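Local coordinates for nisin biosynthesis protein nisC (Lactococcus lactis subsp. lactis, PDB 2G0D) that acts as the nisin cyclase, a zinc-containing enzyme that closes the thioether rings of the lantibiotic nisin during its biosynthesis, at residues Y56-K59 and I60-I64; I113-F116 and V117-I121; L166-L169 and T170-N173; L261-E264 and K265-E269. One frame throughout, in Å; residues are numbered along the deposited sequence.

Overall arrangement
The four interactions follow one another along the chain, each a local contact between adjoining residues, and together they sample a largely helical alpha toroid. Interaction 1 lies within helix 53-74 and interaction 2 within helix 100-122, their centres about 29 Å apart. Interaction 3 is the exit from helix 156-168, with its centre about 19 Å from that of interaction 2; interaction 4 is the exit from helix 258-263, its centre about 20 Å from that of interaction 3. The ends of the series, interactions 1 and 4, lie about 52 Å apart between centres. The zinc ligands C278, C324 and H325 belong to none of them, so these contacts illustrate how the scaffold is built.

Interaction 1 of 4, residues Y56-K59 and I60-I64; sequences YQKK and IDNYI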
loop_
_atom_site.group_PDB
_atom_site.type_symbol
_atom_site.label_atom_id
_atom_site.label_comp_id
_atom_site.label_asym_id
_atom_site.label_seq_id
_atom_site.Cartn_x
_atom_site.Cartn_y
_atom_site.Cartn_z
ATOM N N TYR A 56 22.252 6.376 -13.101
ATOM C CA TYR A 56 20.894 6.210 -12.573
ATOM C C TYR A 56 20.314 7.518 -12.009
ATOM O O TYR A 56 19.173 7.884 -12.318
ATOM C CB TYR A 56 20.855 5.102 -11.516
ATOM C CG TYR A 56 21.191 3.715 -12.023
ATOM C CD1 TYR A 56 21.167 3.404 -13.390
ATOM C CD2 TYR A 56 21.517 2.704 -11.128
ATOM C CE1 TYR A 56 21.463 2.130 -13.831
ATOM C CE2 TYR A 56 21.818 1.438 -11.560
ATOM C CZ TYR A 56 21.784 1.153 -12.904
ATOM O OH TYR A 56 22.082 -0.115 -13.298
ATOM N N GLN A 57 21.106 8.220 -11.201
ATOM C CA GLN A 57 20.712 9.540 -10.688
ATOM C C GLN A 57 20.420 10.560 -11.815
ATOM O O GLN A 57 19.536 11.421 -11.680
ATOM C CB GLN A 57 21.771 10.087 -9.714
ATOM C CG GLN A 57 21.316 11.336 -8.923
ATOM C CD GLN A 57 19.961 11.139 -8.215
ATOM O OE1 GLN A 57 19.779 10.186 -7.451
ATOM N NE2 GLN A 57 19.013 12.044 -8.476
ATOM N N LYS A 58 21.161 10.457 -12.915
ATOM C CA LYS A 58 20.930 11.311 -14.080
ATOM C C LYS A 58 19.548 11.032 -14.685
ATOM O O LYS A 58 18.788 11.961 -14.966
ATOM C CB LYS A 58 22.051 11.104 -15.113
ATOM C CG LYS A 58 22.018 12.022 -16.318
ATOM C CD LYS A 58 22.667 13.383 -16.006
ATOM C CE LYS A 58 21.658 14.521 -15.983
ATOM N NZ LYS A 58 21.412 14.984 -17.388
ATOM N N LYS A 59 19.231 9.749 -14.875
ATOM C CA LYS A 59 17.911 9.328 -15.335
ATOM C C LYS A 59 16.815 9.793 -14.395
ATOM O O LYS A 59 15.787 10.300 -14.830
ATOM C CB LYS A 59 17.844 7.806 -15.526
ATOM C CG LYS A 59 18.929 7.229 -16.429
ATOM C CD LYS A 59 18.867 7.755 -17.865
ATOM C CE LYS A 59 20.077 7.276 -18.651
ATOM N NZ LYS A 59 19.955 7.563 -20.107
ATOM N N ILE A 60 17.034 9.613 -13.102
ATOM C CA ILE A 60 16.068 10.048 -12.105
ATOM C C ILE A 60 15.763 11.529 -12.329
ATOM O O ILE A 60 14.589 11.914 -12.485
ATOM C CB ILE A 60 16.562 9.728 -10.668
ATOM C CG1 ILE A 60 16.429 8.218 -10.406
ATOM C CG2 ILE A 60 15.759 10.506 -9.600
ATOM C CD1 ILE A 60 17.448 7.667 -9.428
ATOM N N ASP A 61 16.821 12.339 -12.415
ATOM C CA ASP A 61 16.663 13.780 -12.586
ATOM C C ASP A 61 16.007 14.111 -13.923
ATOM O O ASP A 61 15.168 15.004 -13.989
ATOM C CB ASP A 61 17.987 14.509 -12.379
ATOM C CG ASP A 61 18.426 14.515 -10.909
ATOM O OD1 ASP A 61 17.557 14.598 -10.017
ATOM O OD2 ASP A 61 19.645 14.451 -10.645
ATOM N N ASN A 62 16.348 13.352 -14.964
ATOM C CA ASN A 62 15.651 13.436 -16.236
ATOM C C ASN A 62 14.157 13.206 -16.057
ATOM O O ASN A 62 13.336 13.997 -16.529
ATOM C CB ASN A 62 16.213 12.409 -17.233
ATOM C CG ASN A 62 17.556 12.818 -17.796
ATOM O OD1 ASN A 62 17.975 13.973 -17.641
ATOM N ND2 ASN A 62 18.250 11.874 -18.449
ATOM N N TYR A 63 13.811 12.107 -15.380
ATOM C CA TYR A 63 12.420 11.723 -15.229
ATOM C C TYR A 63 11.686 12.721 -14.326
ATOM O O TYR A 63 10.503 12.985 -14.534
ATOM C CB TYR A 63 12.305 10.285 -14.687
ATOM C CG TYR A 63 12.948 9.216 -15.554
ATOM C CD1 TYR A 63 13.168 9.422 -16.926
ATOM C CD2 TYR A 63 13.313 7.988 -15.008
ATOM C CE1 TYR A 63 13.745 8.437 -17.728
ATOM C CE2 TYR A 63 13.875 6.993 -15.791
ATOM C CZ TYR A 63 14.096 7.222 -17.154
ATOM O OH TYR A 63 14.669 6.237 -17.926
ATOM N N ILE A 64 12.390 13.270 -13.332
ATOM C CA ILE A 64 11.815 14.300 -12.470
ATOM C C ILE A 64 11.524 15.586 -13.260
ATOM O O ILE A 64 10.409 16.118 -13.210
ATOM C CB ILE A 64 12.709 14.604 -11.236
ATOM C CG1 ILE A 64 12.694 13.431 -10.239
ATOM C CG2 ILE A 64 12.222 15.845 -10.521
ATOM C CD1 ILE A 64 13.812 13.482 -9.247
HETATM O O HOH W 1 20.637 10.596 -20.163
#
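Q57 swings its CG anti to the backbone N (chi1 -169°) and then bends at chi2, which turns its amide along the helix toward D61, whose CG lies beside its own backbone N (chi1 -71°). The two groups meet one turn apart: NE2 of Q57 points almost straight at OD2 of D61, but at 3.3 Å the hydrogen bond is weak, and the amide and carboxylate planes are turned 56° against each other. The carboxylate has a second partner, since its OD1 is hydrogen-bonded to Y102. Beneath the side chains runs the alpha-helical ladder of i to i+4 bonds, including D61 N to Q57 O at 3.0 Å and Y63 N to K59 O at 2.7 Å.

The Y63 ring lies beside that last bond with one face over K59 O, which stands 3.1 Å above the ring plane and toward its rim; the ring's CE2 comes within 4.1 Å of K59 CB. Farther out, K59 bends at chi2, and its NZ donates to a water 3.1 Å away. The same water takes a weak, 3.2 Å bond from N62 ND2, so a single solvent molecule spans the two side chains. I60, on a buried side, rests CD1 3.4 Å from Y56 O.

The polar ends of K59 and Y63 both reach helix 3-20, where D16 forms a salt bridge with K59 NZ and is hydrogen-bonded to Y63 OH. I60 packs on I41 and L44 of helix 37-45, while I64 meets Y102 and L105 of helix 100-122.

Interaction 2 of 4, residues I113-F116 and V117-I121; sequences IEYF and VREKI
The amide N of V117 donates to I113 O at 2.8 Å, the shortest of four i to i+4 hydrogen bonds that carry the alpha helix through these residues near the end of helix 100-122 of the toroid. The other rungs are R118 to E114, E119 to Y115 and K120 to F116. On the side turned into the protein, the branches of I113 and V117 meet along the same rung: CG2 of V117 lies beside its own backbone N, which sets it 3.3 Å from I113 O and 4.2 Å from I113 CG2. The buried valine is further covered by L158 and I162 of helix 156-168 and by L140 and I143 of helix 140-147, while I113 packs on A85 and A86 of helix 85-92.

F116 projects outward from the helix, with CG anti to the backbone N and beside the carbonyl carbon (chi1 173°), which brings CD2 within 4.2 Å of V117 CG2; its side chain also reaches I143. Y115, R118, E119 and K120 are exposed, whereas E114 rests on L158. E114 and R118 stand one turn apart, yet E114 OE2 and R118 NH1 remain 5.4 Å from each other, too far for a salt bridge, and any attraction between their charges would act at long range. E119 CB lies over one face of the Y115 ring, 4.2 Å from Y115 CE1.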
loop_
_atom_site.group_PDB
_atom_site.type_symbol
_atom_site.label_atom_id
_atom_site.label_comp_id
_atom_site.label_asym_id
_atom_site.label_seq_id
_atom_site.Cartn_x
_atom_site.Cartn_y
_atom_site.Cartn_z
ATOM N N ILE A 113 -1.541 18.614 -1.980
ATOM C CA ILE A 113 -2.140 17.483 -1.279
ATOM C C ILE A 113 -3.085 17.929 -0.163
ATOM O O ILE A 113 -4.202 17.410 -0.063
ATOM C CB ILE A 113 -1.086 16.495 -0.702
ATOM C CG1 ILE A 113 -0.373 15.726 -1.830
ATOM C CG2 ILE A 113 -1.777 15.501 0.238
ATOM C CD1 ILE A 113 0.971 15.056 -1.425
ATOM N N GLU A 114 -2.633 18.868 0.673
ATOM C CA GLU A 114 -3.451 19.407 1.746
ATOM C C GLU A 114 -4.721 20.084 1.219
ATOM O O GLU A 114 -5.808 19.836 1.738
ATOM C CB GLU A 114 -2.659 20.392 2.618
ATOM C CG GLU A 114 -3.513 21.058 3.713
ATOM C CD GLU A 114 -2.698 21.592 4.880
ATOM O OE1 GLU A 114 -1.463 21.778 4.752
ATOM O OE2 GLU A 114 -3.303 21.811 5.944
ATOM N N TYR A 115 -4.573 20.941 0.207
ATOM C CA TYR A 115 -5.728 21.478 -0.553
ATOM C C TYR A 115 -6.661 20.353 -1.060
ATOM O O TYR A 115 -7.872 20.395 -0.830
ATOM C CB TYR A 115 -5.284 22.337 -1.757
ATOM C CG TYR A 115 -6.394 22.488 -2.786
ATOM C CD1 TYR A 115 -7.532 23.241 -2.498
ATOM C CD2 TYR A 115 -6.330 21.842 -4.023
ATOM C CE1 TYR A 115 -8.565 23.371 -3.410
ATOM C CE2 TYR A 115 -7.382 21.975 -4.963
ATOM C CZ TYR A 115 -8.489 22.739 -4.637
ATOM O OH TYR A 115 -9.528 22.883 -5.527
ATOM N N PHE A 116 -6.089 19.374 -1.764
ATOM C CA PHE A 116 -6.858 18.247 -2.301
ATOM C C PHE A 116 -7.657 17.501 -1.227
ATOM O O PHE A 116 -8.862 17.245 -1.391
ATOM C CB PHE A 116 -5.961 17.260 -3.056
ATOM C CG PHE A 116 -6.684 16.003 -3.491
ATOM C CD1 PHE A 116 -7.526 16.022 -4.605
ATOM C CD2 PHE A 116 -6.561 14.821 -2.757
ATOM C CE1 PHE A 116 -8.223 14.867 -4.996
ATOM C CE2 PHE A 116 -7.253 13.650 -3.146
ATOM C CZ PHE A 116 -8.076 13.671 -4.263
ATOM N N VAL A 117 -6.995 17.147 -0.131
ATOM C CA VAL A 117 -7.664 16.392 0.924
ATOM C C VAL A 117 -8.791 17.208 1.569
ATOM O O VAL A 117 -9.916 16.739 1.698
ATOM C CB VAL A 117 -6.647 15.865 1.977
ATOM C CG1 VAL A 117 -7.356 15.291 3.190
ATOM C CG2 VAL A 117 -5.759 14.803 1.348
ATOM N N ARG A 118 -8.473 18.438 1.940
ATOM C CA ARG A 118 -9.422 19.325 2.583
ATOM C C ARG A 118 -10.655 19.525 1.690
ATOM O O ARG A 118 -11.798 19.520 2.172
ATOM C CB ARG A 118 -8.726 20.645 2.923
ATOM C CG ARG A 118 -9.563 21.598 3.719
ATOM C CD ARG A 118 -8.699 22.538 4.596
ATOM N NE ARG A 118 -9.525 23.557 5.267
ATOM C CZ ARG A 118 -9.060 24.654 5.874
ATOM N NH1 ARG A 118 -7.749 24.918 5.914
ATOM N NH2 ARG A 118 -9.920 25.499 6.445
ATOM N N GLU A 119 -10.419 19.666 0.388
ATOM C CA GLU A 119 -11.509 19.793 -0.587
ATOM C C GLU A 119 -12.309 18.487 -0.694
ATOM O O GLU A 119 -13.525 18.513 -0.766
ATOM C CB GLU A 119 -10.946 20.234 -1.948
ATOM C CG GLU A 119 -11.954 20.472 -3.072
ATOM C CD GLU A 119 -13.055 21.492 -2.732
ATOM O OE1 GLU A 119 -12.862 22.374 -1.866
ATOM O OE2 GLU A 119 -14.129 21.397 -3.349
ATOM N N LYS A 120 -11.627 17.342 -0.673
ATOM C CA LYS A 120 -12.323 16.048 -0.708
ATOM C C LYS A 120 -13.244 15.806 0.499
ATOM O O LYS A 120 -14.372 15.318 0.349
ATOM C CB LYS A 120 -11.325 14.903 -0.825
ATOM C CG LYS A 120 -11.954 13.596 -1.260
ATOM C CD LYS A 120 -12.283 13.621 -2.751
ATOM C CE LYS A 120 -12.332 12.208 -3.344
ATOM N NZ LYS A 120 -12.962 12.251 -4.710
ATOM N N ILE A 121 -12.749 16.126 1.691
ATOM C CA ILE A 121 -13.513 15.877 2.914
ATOM C C ILE A 121 -14.774 16.765 2.942
ATOM O O ILE A 121 -15.864 16.295 3.277
ATOM C CB ILE A 121 -12.636 16.006 4.194
ATOM C CG1 ILE A 121 -11.539 14.935 4.155
ATOM C CG2 ILE A 121 -13.508 15.883 5.472
ATOM C CD1 ILE A 121 -10.518 15.001 5.259
#

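Interaction 3 of 4, residues L166-L169 and T170-N173; sequences LSNL and TKEN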
loop_
_atom_site.group_PDB
_atom_site.type_symbol
_atom_site.label_atom_id
_atom_site.label_comp_id
_atom_site.label_asym_id
_atom_site.label_seq_id
_atom_site.Cartn_x
_atom_site.Cartn_y
_atom_site.Cartn_z
ATOM N N LEU A 166 -11.447 9.219 8.826
ATOM C CA LEU A 166 -11.390 7.767 8.727
ATOM C C LEU A 166 -12.086 7.041 9.900
ATOM O O LEU A 166 -12.931 6.171 9.669
ATOM C CB LEU A 166 -9.938 7.267 8.542
ATOM C CG LEU A 166 -9.167 7.733 7.291
ATOM C CD1 LEU A 166 -7.636 7.350 7.329
ATOM C CD2 LEU A 166 -9.854 7.254 6.000
ATOM N N SER A 167 -11.715 7.371 11.139
ATOM C CA SER A 167 -12.321 6.762 12.345
ATOM C C SER A 167 -13.844 6.819 12.327
ATOM O O SER A 167 -14.515 5.832 12.642
ATOM C CB SER A 167 -11.829 7.446 13.637
ATOM O OG SER A 167 -10.408 7.394 13.728
ATOM N N ASN A 168 -14.379 7.980 11.962
ATOM C CA ASN A 168 -15.816 8.179 11.876
ATOM C C ASN A 168 -16.505 7.254 10.857
ATOM O O ASN A 168 -17.681 6.944 11.001
ATOM C CB ASN A 168 -16.134 9.644 11.587
ATOM C CG ASN A 168 -17.618 9.918 11.562
ATOM O OD1 ASN A 168 -18.289 9.892 12.596
ATOM N ND2 ASN A 168 -18.146 10.173 10.378
ATOM N N LEU A 169 -15.762 6.801 9.845
ATOM C CA LEU A 169 -16.308 5.865 8.869
ATOM C C LEU A 169 -16.476 4.456 9.444
ATOM O O LEU A 169 -17.082 3.599 8.804
ATOM C CB LEU A 169 -15.472 5.835 7.583
ATOM C CG LEU A 169 -15.501 7.112 6.728
ATOM C CD1 LEU A 169 -14.561 6.991 5.559
ATOM C CD2 LEU A 169 -16.921 7.503 6.251
ATOM N N THR A 170 -15.959 4.223 10.649
ATOM C CA THR A 170 -16.119 2.917 11.283
ATOM C C THR A 170 -17.376 2.881 12.173
ATOM O O THR A 170 -17.709 1.846 12.765
ATOM C CB THR A 170 -14.849 2.487 12.078
ATOM O OG1 THR A 170 -14.761 3.228 13.300
ATOM C CG2 THR A 170 -13.582 2.727 11.263
ATOM N N LYS A 171 -18.068 4.019 12.252
ATOM C CA LYS A 171 -19.313 4.140 13.009
ATOM C C LYS A 171 -20.490 3.512 12.286
ATOM O O LYS A 171 -20.524 3.478 11.059
ATOM C CB LYS A 171 -19.627 5.608 13.281
ATOM C CG LYS A 171 -18.689 6.278 14.269
ATOM C CD LYS A 171 -18.859 5.723 15.659
ATOM C CE LYS A 171 -18.233 6.638 16.660
ATOM N NZ LYS A 171 -18.861 8.007 16.617
ATOM N N GLU A 172 -21.451 3.009 13.063
ATOM C CA GLU A 172 -22.730 2.522 12.533
ATOM C C GLU A 172 -23.569 3.685 12.016
ATOM O O GLU A 172 -23.670 4.724 12.667
ATOM C CB GLU A 172 -23.506 1.757 13.603
ATOM N N ASN A 173 -24.155 3.497 10.840
ATOM C CA ASN A 173 -24.957 4.514 10.178
ATOM C C ASN A 173 -26.316 3.959 9.768
ATOM O O ASN A 173 -27.341 4.382 10.328
ATOM C CB ASN A 173 -24.204 5.115 8.977
ATOM C CG ASN A 173 -25.129 5.810 7.959
ATOM O OD1 ASN A 173 -24.944 5.663 6.747
ATOM N ND2 ASN A 173 -26.110 6.578 8.451
#
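T170 holds its OG1 in the crowded position between backbone N and carbonyl carbon (chi1 75°), and this rotamer bends the hydroxyl back along the chain to S167. There OG1 donates to S167 O at 2.7 Å, in the carbonyl plane. The same oxygen accepts the amide N of T170 at 2.9 Å, but from above the plane, 54° out of it. One carbonyl is thus gripped twice by a single residue, and the threonine's rotation is fixed. Its CG2, on the other side of the backbone N, also comes within 3.5 Å of S167 O, and the side chain packs on A231 and I235 of helix 226-242.

The chain here is leaving helix 156-168 through a type I beta turn from N168 to K171, closed by K171 N to N168 O at 3.2 Å. The side chains of N168 and K171 cross at about a right angle, with N168 OD1 4.0 Å from K171 CG. S167 turns inward instead, its OG bonded to I163 O. L169 drops its side chain onto L126 and I129, and beyond the turn the backbone of K171 pairs with S178.

Interaction 4 of 4, residues L261-E264 and K265-E269; sequences LKKE and KVIRE
K263 sends its side chain from the last turn of helix 258-263 across K265 and on to I267. Its CB stands 4.1 Å from K265 N, just past the bend of the backbone. With CG anti to the backbone N (chi1 -174°), the chain starts out beside K265, and CG settles 3.8 Å from K265 CG and 4.0 Å from K265 CE. CD continues along the same aliphatic stem, 4.1 Å from K265 CE. A bend at chi3 then carries the chain over to I267, where K263 CE touches I267 CG1 at 3.6 Å and I267 CD1 at 3.7 Å. NZ finishes between the two partners, close to K265 CD and I267 CG1, both carbons.

The fold of the backbone explains this meeting. E264, the first residue after the helix, takes positive phi (73°), the left-handed conformation often found just after a helix C-terminus, and turns the chain sharply; K265 to I267 then pass beside the K263 side chain. E260 OE2, from the same short helix, accepts the backbone amides of I267 and R268 and so ties the loop to the helix. V266 packs on E260 too, and also on L244 and K253 in neighbouring loops.

Chi2 and chi4 of K263 both depart from staggered values, and the approaches of NZ to carbon are short, so details of this side chain beyond CG are doubtful. The two ammonium groups, K263 NZ and K265 NZ, are 5.2 Å apart at this exposed surface, where solvent would probably temper their repulsion.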
loop_
_atom_site.group_PDB
_atom_site.type_symbol
_atom_site.label_atom_id
_atom_site.label_comp_id
_atom_site.label_asym_id
_atom_site.label_seq_id
_atom_site.Cartn_x
_atom_site.Cartn_y
_atom_site.Cartn_z
ATOM N N LEU A 261 -23.260 -9.287 8.282
ATOM C CA LEU A 261 -22.908 -8.321 9.319
ATOM C C LEU A 261 -23.989 -8.254 10.407
ATOM O O LEU A 261 -23.674 -8.252 11.603
ATOM C CB LEU A 261 -22.668 -6.931 8.702
ATOM C CG LEU A 261 -21.454 -6.788 7.769
ATOM C CD1 LEU A 261 -21.505 -5.524 6.928
ATOM C CD2 LEU A 261 -20.188 -6.818 8.583
ATOM N N LYS A 262 -25.256 -8.214 9.988
ATOM C CA LYS A 262 -26.386 -8.202 10.928
ATOM C C LYS A 262 -26.424 -9.486 11.752
ATOM O O LYS A 262 -26.618 -9.442 12.958
ATOM C CB LYS A 262 -27.716 -8.006 10.194
ATOM C CG LYS A 262 -27.916 -6.605 9.612
ATOM C CD LYS A 262 -29.344 -6.399 9.057
ATOM C CE LYS A 262 -30.379 -6.226 10.170
ATOM N NZ LYS A 262 -31.742 -5.904 9.654
ATOM N N LYS A 263 -26.206 -10.625 11.095
ATOM C CA LYS A 263 -26.168 -11.914 11.785
ATOM C C LYS A 263 -24.942 -12.067 12.692
ATOM O O LYS A 263 -25.009 -12.734 13.725
ATOM C CB LYS A 263 -26.269 -13.085 10.787
ATOM C CG LYS A 263 -26.388 -14.450 11.480
ATOM C CD LYS A 263 -27.435 -15.386 10.871
ATOM C CE LYS A 263 -26.860 -16.239 9.740
ATOM N NZ LYS A 263 -25.366 -16.337 9.816
ATOM N N GLU A 264 -23.837 -11.430 12.297
ATOM C CA GLU A 264 -22.520 -11.572 12.944
ATOM C C GLU A 264 -21.855 -12.929 12.654
ATOM O O GLU A 264 -20.919 -13.326 13.354
ATOM C CB GLU A 264 -22.572 -11.308 14.458
ATOM C CG GLU A 264 -22.934 -9.880 14.884
ATOM C CD GLU A 264 -23.542 -9.836 16.286
ATOM O OE1 GLU A 264 -23.313 -10.790 17.065
ATOM O OE2 GLU A 264 -24.260 -8.858 16.608
ATOM N N LYS A 265 -22.346 -13.639 11.641
ATOM C CA LYS A 265 -21.607 -14.768 11.075
ATOM C C LYS A 265 -21.498 -14.601 9.565
ATOM O O LYS A 265 -22.304 -13.898 8.956
ATOM C CB LYS A 265 -22.264 -16.136 11.344
ATOM C CG LYS A 265 -23.239 -16.264 12.488
ATOM C CD LYS A 265 -23.879 -17.657 12.414
ATOM C CE LYS A 265 -25.129 -17.792 13.270
ATOM N NZ LYS A 265 -24.792 -18.024 14.703
ATOM N N VAL A 266 -20.502 -15.252 8.967
ATOM C CA VAL A 266 -20.506 -15.508 7.529
ATOM C C VAL A 266 -21.724 -16.396 7.198
ATOM O O VAL A 266 -22.060 -17.317 7.959
ATOM C CB VAL A 266 -19.198 -16.214 7.070
ATOM C CG1 VAL A 266 -19.232 -16.522 5.580
ATOM C CG2 VAL A 266 -17.982 -15.359 7.399
ATOM N N ILE A 267 -22.382 -16.098 6.075
ATOM C CA ILE A 267 -23.509 -16.901 5.592
ATOM C C ILE A 267 -23.139 -17.579 4.269
ATOM O O ILE A 267 -23.231 -18.805 4.140
ATOM C CB ILE A 267 -24.815 -16.060 5.425
ATOM C CG1 ILE A 267 -25.136 -15.267 6.704
ATOM C CG2 ILE A 267 -25.999 -16.965 5.038
ATOM C CD1 ILE A 267 -26.327 -14.289 6.592
ATOM N N ARG A 268 -22.736 -16.779 3.286
ATOM C CA ARG A 268 -22.379 -17.310 1.981
ATOM C C ARG A 268 -20.865 -17.406 1.888
ATOM O O ARG A 268 -20.154 -16.452 2.221
ATOM C CB ARG A 268 -22.911 -16.425 0.842
ATOM C CG ARG A 268 -24.411 -16.070 0.900
ATOM C CD ARG A 268 -25.299 -17.290 0.885
ATOM N NE ARG A 268 -26.585 -17.055 0.222
ATOM C CZ ARG A 268 -27.748 -16.840 0.841
ATOM N NH1 ARG A 268 -27.826 -16.817 2.170
ATOM N NH2 ARG A 268 -28.847 -16.654 0.118
ATOM N N GLU A 269 -20.394 -18.570 1.449
ATOM C CA GLU A 269 -18.983 -18.786 1.163
ATOM C C GLU A 269 -18.564 -17.990 -0.071
ATOM O O GLU A 269 -19.386 -17.706 -0.954
ATOM C CB GLU A 269 -18.677 -20.283 0.971
ATOM C CG GLU A 269 -19.297 -20.913 -0.272
ATOM C CD GLU A 269 -18.831 -22.340 -0.519
ATOM O OE1 GLU A 269 -18.068 -22.889 0.304
ATOM O OE2 GLU A 269 -19.234 -22.924 -1.547
#